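Local atomic coordinates of pyruvate kinase 1 (Trypanosoma brucei brucei, PDB entry 4KCT), a protein that catalyses the transfer of phosphate from phosphoenolpyruvate to ADP, yielding pyruvate and ATP, and also has an intrinsic decarboxylase activity, probably toward oxaloacetate. Residues A[390-404]-A[414-428]. Residues are numbered along the deposited sequence; the frame is centred on the assembly and turned at random.
Sequences FEVQAKAMLVLSNTG and RPNCPIICVTTRLQT. With FDP (2,6-di-O-phosphono-beta-D-fructofuranose), chain F.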
ATOM      1  N   PHE A 390      -0.080  20.508   1.022  1.00 14.63           N
ATOM      2  CA  PHE A 390       0.724  19.569   1.785  1.00 15.45           C
ATOM      3  C   PHE A 390       2.195  19.647   1.368  1.00 17.32           C
ATOM      4  O   PHE A 390       3.074  19.612   2.222  1.00 18.86           O
ATOM      5  CB  PHE A 390       0.186  18.135   1.629  1.00 14.32           C
ATOM      6  CG  PHE A 390      -1.066  17.873   2.423  1.00 14.63           C
ATOM      7  CD1 PHE A 390      -1.058  17.985   3.835  1.00 15.37           C
ATOM      8  CD2 PHE A 390      -2.240  17.510   1.788  1.00 16.36           C
ATOM      9  CE1 PHE A 390      -2.188  17.617   4.581  1.00 15.52           C
ATOM     10  CE2 PHE A 390      -3.403  17.234   2.530  1.00 16.63           C
ATOM     11  CZ  PHE A 390      -3.370  17.296   3.926  1.00 16.88           C
ATOM     12  N   GLU A 391       2.475  19.657   0.054  1.00 13.97           N
ATOM     13  CA  GLU A 391       3.899  19.598  -0.392  1.00 17.91           C
ATOM     14  C   GLU A 391       4.702  20.799   0.107  1.00 15.80           C
ATOM     15  O   GLU A 391       5.901  20.677   0.389  1.00 16.64           O
ATOM     16  CB  GLU A 391       4.042  19.523  -1.911  1.00 19.02           C
ATOM     17  CG  GLU A 391       3.126  18.541  -2.605  1.00 26.06           C
ATOM     18  CD  GLU A 391       3.489  17.110  -2.343  1.00 36.32           C
ATOM     19  OE1 GLU A 391       2.966  16.233  -3.073  1.00 45.66           O
ATOM     20  OE2 GLU A 391       4.289  16.847  -1.405  1.00 38.48           O
ATOM     21  N   VAL A 392       4.077  21.966   0.136  1.00 16.50           N
ATOM     22  CA  VAL A 392       4.796  23.181   0.591  1.00 18.46           C
ATOM     23  C   VAL A 392       4.559  23.559   2.016  1.00 20.41           C
ATOM     24  O   VAL A 392       5.064  24.584   2.458  1.00 22.63           O
ATOM     25  CB  VAL A 392       4.518  24.439  -0.249  1.00 19.55           C
ATOM     26  CG1 VAL A 392       5.011  24.292  -1.648  1.00 22.17           C
ATOM     27  CG2 VAL A 392       3.049  24.869  -0.164  1.00 16.99           C
ATOM     28  N   GLN A 393       3.745  22.778   2.724  1.00 19.00           N
ATOM     29  CA  GLN A 393       3.331  23.098   4.085  1.00 19.39           C
ATOM     30  C   GLN A 393       2.677  24.480   4.126  1.00 23.14           C
ATOM     31  O   GLN A 393       2.960  25.296   5.029  1.00 19.70           O
ATOM     32  CB  GLN A 393       4.535  23.013   5.071  1.00 21.90           C
ATOM     33  CG  GLN A 393       5.160  21.616   5.135  1.00 24.40           C
ATOM     34  CD  GLN A 393       6.348  21.530   6.093  1.00 25.85           C
ATOM     35  OE1 GLN A 393       7.101  22.485   6.253  1.00 28.08           O
ATOM     36  NE2 GLN A 393       6.593  20.347   6.603  1.00 28.14           N
ATOM     37  N   ALA A 394       1.768  24.732   3.177  1.00 18.67           N
ATOM     38  CA  ALA A 394       1.054  26.007   3.153  1.00 19.69           C
ATOM     39  C   ALA A 394       0.359  26.220   4.498  1.00 20.92           C
ATOM     40  O   ALA A 394      -0.202  25.282   5.057  1.00 18.41           O
ATOM     41  CB  ALA A 394       0.021  26.009   2.034  1.00 19.02           C
ATOM     42  N   LYS A 395       0.301  27.472   4.963  1.00 20.58           N
ATOM     43  CA  LYS A 395      -0.425  27.771   6.211  1.00 22.87           C
ATOM     44  C   LYS A 395      -1.901  28.101   5.987  1.00 19.32           C
ATOM     45  O   LYS A 395      -2.721  28.032   6.924  1.00 19.30           O
ATOM     46  CB  LYS A 395       0.275  28.892   6.987  1.00 29.51           C
ATOM     47  CG  LYS A 395       1.632  28.459   7.514  1.00 31.18           C
ATOM     48  CD  LYS A 395       2.105  29.315   8.662  1.00 40.52           C
ATOM     49  CE  LYS A 395       3.395  28.762   9.221  1.00 44.92           C
ATOM     50  NZ  LYS A 395       4.172  29.831   9.911  1.00 63.37           N
ATOM     51  N   ALA A 396      -2.252  28.395   4.746  1.00 16.55           N
ATOM     52  CA  ALA A 396      -3.657  28.575   4.397  1.00 18.59           C
ATOM     53  C   ALA A 396      -3.896  28.316   2.934  1.00 17.45           C
ATOM     54  O   ALA A 396      -2.976  28.406   2.111  1.00 17.95           O
ATOM     55  CB  ALA A 396      -4.137  30.000   4.772  1.00 16.60           C
ATOM     56  N   MET A 397      -5.158  28.106   2.594  1.00 14.41           N
ATOM     57  CA  MET A 397      -5.581  28.141   1.216  1.00 15.78           C
ATOM     58  C   MET A 397      -6.613  29.243   1.099  1.00 17.83           C
ATOM     59  O   MET A 397      -7.228  29.630   2.093  1.00 17.12           O
ATOM     60  CB  MET A 397      -6.204  26.798   0.837  1.00 16.16           C
ATOM     61  CG  MET A 397      -5.236  25.612   1.028  1.00 16.28           C
ATOM     62  SD  MET A 397      -5.991  24.049   0.498  1.00 17.47           S
ATOM     63  CE  MET A 397      -6.119  24.307  -1.289  1.00 14.12           C
ATOM     64  N   LEU A 398      -6.794  29.746  -0.108  1.00 15.77           N
ATOM     65  CA  LEU A 398      -7.727  30.823  -0.370  1.00 16.85           C
ATOM     66  C   LEU A 398      -8.498  30.434  -1.629  1.00 17.15           C
ATOM     67  O   LEU A 398      -7.887  30.022  -2.615  1.00 17.05           O
ATOM     68  CB  LEU A 398      -6.934  32.124  -0.618  1.00 18.77           C
ATOM     69  CG  LEU A 398      -7.675  33.368  -1.111  1.00 21.89           C
ATOM     70  CD1 LEU A 398      -8.806  33.708  -0.173  1.00 22.72           C
ATOM     71  CD2 LEU A 398      -6.673  34.523  -1.148  1.00 24.48           C
ATOM     72  N   VAL A 399      -9.831  30.486  -1.574  1.00 15.35           N
ATOM     73  CA  VAL A 399     -10.660  30.126  -2.730  1.00 16.05           C
ATOM     74  C   VAL A 399     -11.754  31.185  -2.920  1.00 18.87           C
ATOM     75  O   VAL A 399     -12.299  31.702  -1.940  1.00 16.71           O
ATOM     76  CB  VAL A 399     -11.306  28.712  -2.567  1.00 17.23           C
ATOM     77  CG1 VAL A 399     -12.177  28.636  -1.296  1.00 16.02           C
ATOM     78  CG2 VAL A 399     -12.103  28.306  -3.828  1.00 15.32           C
ATOM     79  N   LEU A 400     -11.976  31.594  -4.170  1.00 16.51           N
ATOM     80  CA  LEU A 400     -13.146  32.446  -4.497  1.00 17.56           C
ATOM     81  C   LEU A 400     -14.350  31.564  -4.798  1.00 17.18           C
ATOM     82  O   LEU A 400     -14.267  30.661  -5.638  1.00 17.15           O
ATOM     83  CB  LEU A 400     -12.847  33.332  -5.719  1.00 17.54           C
ATOM     84  CG  LEU A 400     -12.104  34.651  -5.420  1.00 22.22           C
ATOM     85  CD1 LEU A 400     -10.928  34.408  -4.492  1.00 20.82           C
ATOM     86  CD2 LEU A 400     -11.641  35.312  -6.720  1.00 20.51           C
ATOM     87  N   SER A 401     -15.416  31.713  -4.014  1.00 16.48           N
ATOM     88  CA  SER A 401     -16.609  30.904  -4.248  1.00 19.34           C
ATOM     89  C   SER A 401     -17.832  31.738  -3.991  1.00 20.66           C
ATOM     90  O   SER A 401     -17.937  32.374  -2.958  1.00 24.05           O
ATOM     91  CB  SER A 401     -16.630  29.661  -3.336  1.00 18.46           C
ATOM     92  OG  SER A 401     -17.727  28.826  -3.683  1.00 18.23           O
ATOM     93  N   ASN A 402     -18.734  31.775  -4.959  1.00 21.15           N
ATOM     94  CA  ASN A 402     -19.961  32.539  -4.814  1.00 20.95           C
ATOM     95  C   ASN A 402     -21.114  31.693  -4.302  1.00 20.97           C
ATOM     96  O   ASN A 402     -21.896  32.151  -3.451  1.00 23.32           O
ATOM     97  CB  ASN A 402     -20.319  33.212  -6.143  1.00 22.33           C
ATOM     98  CG  ASN A 402     -19.176  34.061  -6.677  1.00 24.22           C
ATOM     99  OD1 ASN A 402     -18.615  34.888  -5.947  1.00 24.99           O
ATOM    100  ND2 ASN A 402     -18.729  33.756  -7.890  1.00 24.36           N
ATOM    101  N   THR A 403     -21.165  30.434  -4.725  1.00 18.73           N
ATOM    102  CA  THR A 403     -22.259  29.537  -4.305  1.00 19.05           C
ATOM    103  C   THR A 403     -21.828  28.723  -3.076  1.00 18.53           C
ATOM    104  O   THR A 403     -22.634  28.030  -2.486  1.00 18.63           O
ATOM    105  CB  THR A 403     -22.643  28.536  -5.413  1.00 20.92           C
ATOM    106  OG1 THR A 403     -21.532  27.645  -5.671  1.00 23.01           O
ATOM    107  CG2 THR A 403     -23.030  29.275  -6.714  1.00 20.44           C
ATOM    108  N   GLY A 404     -20.528  28.668  -2.824  1.00 17.17           N
ATOM    109  CA  GLY A 404     -19.998  27.745  -1.810  1.00 15.73           C
ATOM    110  C   GLY A 404     -19.371  26.492  -2.408  1.00 17.40           C
ATOM    111  O   GLY A 404     -18.620  25.800  -1.741  1.00 15.51           O
ATOM    112  N   ARG A 414      -9.759  17.637   2.538  1.00 14.79           N
ATOM    113  CA  ARG A 414      -9.270  17.577   3.916  1.00 13.88           C
ATOM    114  C   ARG A 414      -7.829  18.138   4.062  1.00 15.16           C
ATOM    115  O   ARG A 414      -6.939  17.442   4.537  1.00 14.64           O
ATOM    116  CB  ARG A 414      -9.329  16.127   4.430  1.00 16.31           C
ATOM    117  CG  ARG A 414     -10.765  15.554   4.600  1.00 19.08           C
ATOM    118  CD  ARG A 414     -11.740  16.613   5.063  1.00 20.99           C
ATOM    119  NE  ARG A 414     -12.918  16.072   5.780  1.00 23.57           N
ATOM    120  CZ  ARG A 414     -14.131  16.638   5.757  1.00 20.42           C
ATOM    121  NH1 ARG A 414     -15.093  16.199   6.583  1.00 19.13           N
ATOM    122  NH2 ARG A 414     -14.348  17.738   5.023  1.00 20.32           N
ATOM    123  N   PRO A 415      -7.591  19.378   3.615  1.00 14.94           N
ATOM    124  CA  PRO A 415      -6.305  19.988   3.953  1.00 15.60           C
ATOM    125  C   PRO A 415      -6.118  20.092   5.476  1.00 18.64           C
ATOM    126  O   PRO A 415      -7.103  20.009   6.235  1.00 17.55           O
ATOM    127  CB  PRO A 415      -6.409  21.399   3.329  1.00 15.54           C
ATOM    128  CG  PRO A 415      -7.876  21.690   3.270  1.00 15.51           C
ATOM    129  CD  PRO A 415      -8.515  20.335   2.974  1.00 14.04           C
ATOM    130  N   ASN A 416      -4.876  20.325   5.929  1.00 17.88           N
ATOM    131  CA  ASN A 416      -4.651  20.459   7.370  1.00 18.99           C
ATOM    132  C   ASN A 416      -4.613  21.939   7.810  1.00 20.37           C
ATOM    133  O   ASN A 416      -4.249  22.238   8.935  1.00 24.67           O
ATOM    134  CB  ASN A 416      -3.390  19.714   7.809  1.00 22.04           C
ATOM    135  CG  ASN A 416      -2.136  20.319   7.229  1.00 26.67           C
ATOM    136  OD1 ASN A 416      -2.182  21.417   6.675  1.00 30.02           O
ATOM    137  ND2 ASN A 416      -0.984  19.682   7.481  1.00 28.90           N
ATOM    138  N   CYS A 417      -4.909  22.854   6.889  1.00 18.44           N
ATOM    139  CA  CYS A 417      -4.832  24.306   7.186  1.00 19.02           C
ATOM    140  C   CYS A 417      -6.208  24.924   6.976  1.00 19.67           C
ATOM    141  O   CYS A 417      -7.048  24.308   6.354  1.00 23.69           O
ATOM    142  CB  CYS A 417      -3.819  24.993   6.254  1.00 18.66           C
ATOM    143  SG  CYS A 417      -4.159  24.738   4.486  1.00 20.36           S
ATOM    144  N   PRO A 418      -6.379  26.216   7.347  1.00 19.24           N
ATOM    145  CA  PRO A 418      -7.641  26.900   7.086  1.00 17.47           C
ATOM    146  C   PRO A 418      -7.895  27.101   5.581  1.00 17.04           C
ATOM    147  O   PRO A 418      -6.938  27.249   4.781  1.00 15.12           O
ATOM    148  CB  PRO A 418      -7.454  28.265   7.769  1.00 20.45           C
ATOM    149  CG  PRO A 418      -6.424  28.009   8.823  1.00 22.04           C
ATOM    150  CD  PRO A 418      -5.489  27.005   8.223  1.00 20.91           C
ATOM    151  N   ILE A 419      -9.153  27.044   5.197  1.00 14.22           N
ATOM    152  CA  ILE A 419      -9.557  27.407   3.839  1.00 15.39           C
ATOM    153  C   ILE A 419     -10.310  28.736   3.901  1.00 16.66           C
ATOM    154  O   ILE A 419     -11.466  28.797   4.347  1.00 15.79           O
ATOM    155  CB  ILE A 419     -10.518  26.377   3.264  1.00 14.50           C
ATOM    156  CG1 ILE A 419      -9.900  24.976   3.293  1.00 15.16           C
ATOM    157  CG2 ILE A 419     -10.976  26.779   1.849  1.00 14.51           C
ATOM    158  CD1 ILE A 419     -10.933  23.897   2.999  1.00 14.22           C
ATOM    159  N   ILE A 420      -9.632  29.812   3.526  1.00 17.23           N
ATOM    160  CA  ILE A 420     -10.279  31.109   3.457  1.00 17.87           C
ATOM    161  C   ILE A 420     -11.103  31.212   2.182  1.00 17.65           C
ATOM    162  O   ILE A 420     -10.582  31.016   1.094  1.00 20.73           O
ATOM    163  CB  ILE A 420      -9.226  32.233   3.456  1.00 19.82           C
ATOM    164  CG1 ILE A 420      -8.386  32.155   4.755  1.00 19.14           C
ATOM    165  CG2 ILE A 420      -9.906  33.598   3.316  1.00 18.81           C
ATOM    166  CD1 ILE A 420      -7.147  33.018   4.716  1.00 22.87           C
ATOM    167  N   CYS A 421     -12.406  31.446   2.324  1.00 16.70           N
ATOM    168  CA  CYS A 421     -13.260  31.575   1.178  1.00 16.01           C
ATOM    169  C   CYS A 421     -13.740  33.031   1.079  1.00 18.44           C
ATOM    170  O   CYS A 421     -14.426  33.545   2.000  1.00 18.01           O
ATOM    171  CB  CYS A 421     -14.465  30.648   1.299  1.00 15.40           C
ATOM    172  SG  CYS A 421     -15.684  30.903  -0.032  1.00 20.17           S
ATOM    173  N   VAL A 422     -13.374  33.696  -0.012  1.00 18.85           N
ATOM    174  CA  VAL A 422     -13.931  35.012  -0.316  1.00 18.42           C
ATOM    175  C   VAL A 422     -15.160  34.849  -1.194  1.00 20.53           C
ATOM    176  O   VAL A 422     -15.094  34.237  -2.289  1.00 20.17           O
ATOM    177  CB  VAL A 422     -12.909  35.932  -1.006  1.00 18.89           C
ATOM    178  CG1 VAL A 422     -13.544  37.300  -1.285  1.00 18.56           C
ATOM    179  CG2 VAL A 422     -11.678  36.107  -0.112  1.00 18.57           C
ATOM    180  N   THR A 423     -16.296  35.292  -0.674  1.00 20.14           N
ATOM    181  CA  THR A 423     -17.551  35.084  -1.338  1.00 19.84           C
ATOM    182  C   THR A 423     -18.268  36.409  -1.576  1.00 20.77           C
ATOM    183  O   THR A 423     -18.078  37.373  -0.841  1.00 20.87           O
ATOM    184  CB  THR A 423     -18.466  34.110  -0.531  1.00 21.71           C
ATOM    185  OG1 THR A 423     -19.659  33.858  -1.270  1.00 23.85           O
ATOM    186  CG2 THR A 423     -18.828  34.701   0.827  1.00 19.97           C
ATOM    187  N   THR A 424     -19.143  36.433  -2.568  1.00 21.32           N
ATOM    188  CA  THR A 424     -19.947  37.626  -2.845  1.00 21.17           C
ATOM    189  C   THR A 424     -21.365  37.519  -2.268  1.00 22.20           C
ATOM    190  O   THR A 424     -22.204  38.390  -2.517  1.00 22.16           O
ATOM    191  CB  THR A 424     -20.069  37.836  -4.363  1.00 21.59           C
ATOM    192  OG1 THR A 424     -20.517  36.615  -4.956  1.00 22.55           O
ATOM    193  CG2 THR A 424     -18.708  38.194  -4.956  1.00 23.96           C
ATOM    194  N   ARG A 425     -21.642  36.451  -1.519  1.00 21.31           N
ATOM    195  CA  ARG A 425     -22.959  36.264  -0.910  1.00 23.21           C
ATOM    196  C   ARG A 425     -22.884  36.029   0.589  1.00 22.58           C
ATOM    197  O   ARG A 425     -22.242  35.085   1.047  1.00 20.88           O
ATOM    198  CB  ARG A 425     -23.699  35.103  -1.561  1.00 24.15           C
ATOM    199  CG  ARG A 425     -24.045  35.330  -3.014  1.00 27.53           C
ATOM    200  CD  ARG A 425     -24.774  34.131  -3.593  1.00 30.11           C
ATOM    201  NE  ARG A 425     -24.449  33.988  -5.005  1.00 46.76           N
ATOM    202  CZ  ARG A 425     -24.691  32.901  -5.732  1.00 49.79           C
ATOM    203  NH1 ARG A 425     -25.357  31.868  -5.214  1.00 45.11           N
ATOM    204  NH2 ARG A 425     -24.287  32.861  -6.989  1.00 50.20           N
ATOM    205  N   LEU A 426     -23.601  36.849   1.355  1.00 21.10           N
ATOM    206  CA  LEU A 426     -23.666  36.646   2.801  1.00 22.52           C
ATOM    207  C   LEU A 426     -24.254  35.289   3.173  1.00 20.84           C
ATOM    208  O   LEU A 426     -23.822  34.657   4.131  1.00 19.07           O
ATOM    209  CB  LEU A 426     -24.471  37.766   3.467  1.00 23.24           C
ATOM    210  CG  LEU A 426     -23.767  39.137   3.460  1.00 24.57           C
ATOM    211  CD1 LEU A 426     -24.766  40.257   3.782  1.00 28.38           C
ATOM    212  CD2 LEU A 426     -22.622  39.127   4.468  1.00 24.52           C
ATOM    213  N   GLN A 427     -25.238  34.824   2.416  1.00 18.90           N
ATOM    214  CA  GLN A 427     -25.790  33.526   2.738  1.00 20.19           C
ATOM    215  C   GLN A 427     -24.749  32.418   2.536  1.00 20.05           C
ATOM    216  O   GLN A 427     -24.776  31.404   3.236  1.00 18.65           O
ATOM    217  CB  GLN A 427     -27.022  33.221   1.918  1.00 20.85           C
ATOM    218  CG  GLN A 427     -27.606  31.858   2.268  1.00 23.75           C
ATOM    219  CD  GLN A 427     -29.100  31.779   2.017  1.00 28.75           C
ATOM    220  OE1 GLN A 427     -29.529  31.660   0.888  1.00 32.59           O
ATOM    221  NE2 GLN A 427     -29.891  31.792   3.088  1.00 34.51           N
ATOM    222  N   THR A 428     -23.839  32.601   1.573  1.00 18.85           N
ATOM    223  CA  THR A 428     -22.770  31.625   1.403  1.00 18.23           C
ATOM    224  C   THR A 428     -21.817  31.574   2.589  1.00 19.51           C
ATOM    225  O   THR A 428     -21.464  30.479   3.050  1.00 18.59           O
ATOM    226  CB  THR A 428     -22.026  31.805   0.071  1.00 19.70           C
ATOM    227  OG1 THR A 428     -22.933  31.488  -0.999  1.00 19.93           O
ATOM    228  CG2 THR A 428     -20.806  30.853  -0.009  1.00 18.09           C
TER
HETATM  229  P1  FDP F1004     -15.934  34.601 -10.505  1.00 22.06           P
HETATM  230  O1P FDP F1004     -14.475  35.006 -10.466  1.00 20.29           O
HETATM  231  O2P FDP F1004     -16.718  35.202  -9.367  1.00 22.12           O
HETATM  232  O3P FDP F1004     -16.592  34.700 -11.872  1.00 22.37           O
HETATM  233  O1  FDP F1004     -16.657  32.213 -12.833  1.00 22.00           O
HETATM  234  C1  FDP F1004     -15.320  32.093 -12.337  1.00 19.84           C
HETATM  235  C2  FDP F1004     -15.379  31.878 -10.829  1.00 20.55           C
HETATM  236  O2  FDP F1004     -15.970  33.009 -10.130  1.00 19.92           O
HETATM  237  C3  FDP F1004     -14.017  31.550 -10.224  1.00 17.47           C
HETATM  238  O3  FDP F1004     -13.188  32.705 -10.116  1.00 18.76           O
HETATM  239  C4  FDP F1004     -14.439  31.041  -8.856  1.00 18.40           C
HETATM  240  O4  FDP F1004     -13.398  30.319  -8.175  1.00 18.18           O
HETATM  241  C5  FDP F1004     -15.613  30.150  -9.231  1.00 17.59           C
HETATM  242  O5  FDP F1004     -16.141  30.699 -10.493  1.00 18.25           O
HETATM  243  C6  FDP F1004     -16.677  30.164  -8.141  1.00 18.19           C
HETATM  244  O6  FDP F1004     -17.583  29.088  -8.399  1.00 20.97           O
HETATM  245  P2  FDP F1004     -18.617  28.636  -7.238  1.00 22.48           P
HETATM  246  O4P FDP F1004     -17.726  28.063  -6.122  1.00 17.32           O
HETATM  247  O5P FDP F1004     -19.317  29.908  -6.874  1.00 19.16           O
HETATM  248  O6P FDP F1004     -19.482  27.589  -7.896  1.00 20.09           O
HETATM  249  O   HOH W   1      -0.767  22.411   4.583  1.00 25.27           O
HETATM  250  O   HOH W   2     -16.107  35.311  -4.830  1.00 22.26           O
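Leu-398 and Ile-420 pair at the centre of a parallel beta-alpha-beta unit, in which strands 396-400 and 419-423, joined through helix 405-412, lie side by side in the sheet of the alpha/beta domain. Five backbone hydrogen bonds zip the strands together; the straightest runs from Met-397 N to Pro-418 O (2.9 Å, 169° at the hydrogen). Both sheet faces are tightly packed. On one, CD1 of Leu-398 lies 3.7 Å from CG2 of Val-422 and also meets CG2 of Ile-420, beneath helix 455-467. On the other, Val-399 CG1 sits between the backbone N and the carbonyl carbon (chi1 58°), a rotation that brings it to CG2 of Ile-419, while Ile-410 of the connecting helix packs on both residues. Farther along this face, Met-397 SD comes up to the CB-CG edge of Pro-415, 3.9 Å from its CB.

The amino-terminal end is looser. Asn-416 comes obliquely to the Phe-390 ring, the amide and ring planes steeply inclined to each other, and its ND2 is hydrogen-bonded to OD2 of Asp-360. Asn-416 is exposed, as is Lys-395, whose side chain points away from segment 414-428.

At the carboxy-terminal end of the strands the chain turns into the fructose 2,6-bisphosphate site. Ser-401 OG and the backbone N atoms of Asn-402 and Thr-403 bind one phosphate, and Asn-402 ND2 reaches the other. Thr-423, Thr-424, Arg-425 and Thr-428 meet this loop: Thr-423 OG1 donates to Ser-401 O (2.8 Å) and closes an ST turn with Arg-425 N, while Thr-428 OG1 donates to Asn-402 O (2.7 Å), an oxygen that also lies over one face of the Arg-425 guanidinium. Asn-402 OD1 accepts from a water shared with Val-422 O, and from Thr-424 OG1 (2.8 Å), which approaches from 52° out of the amide plane.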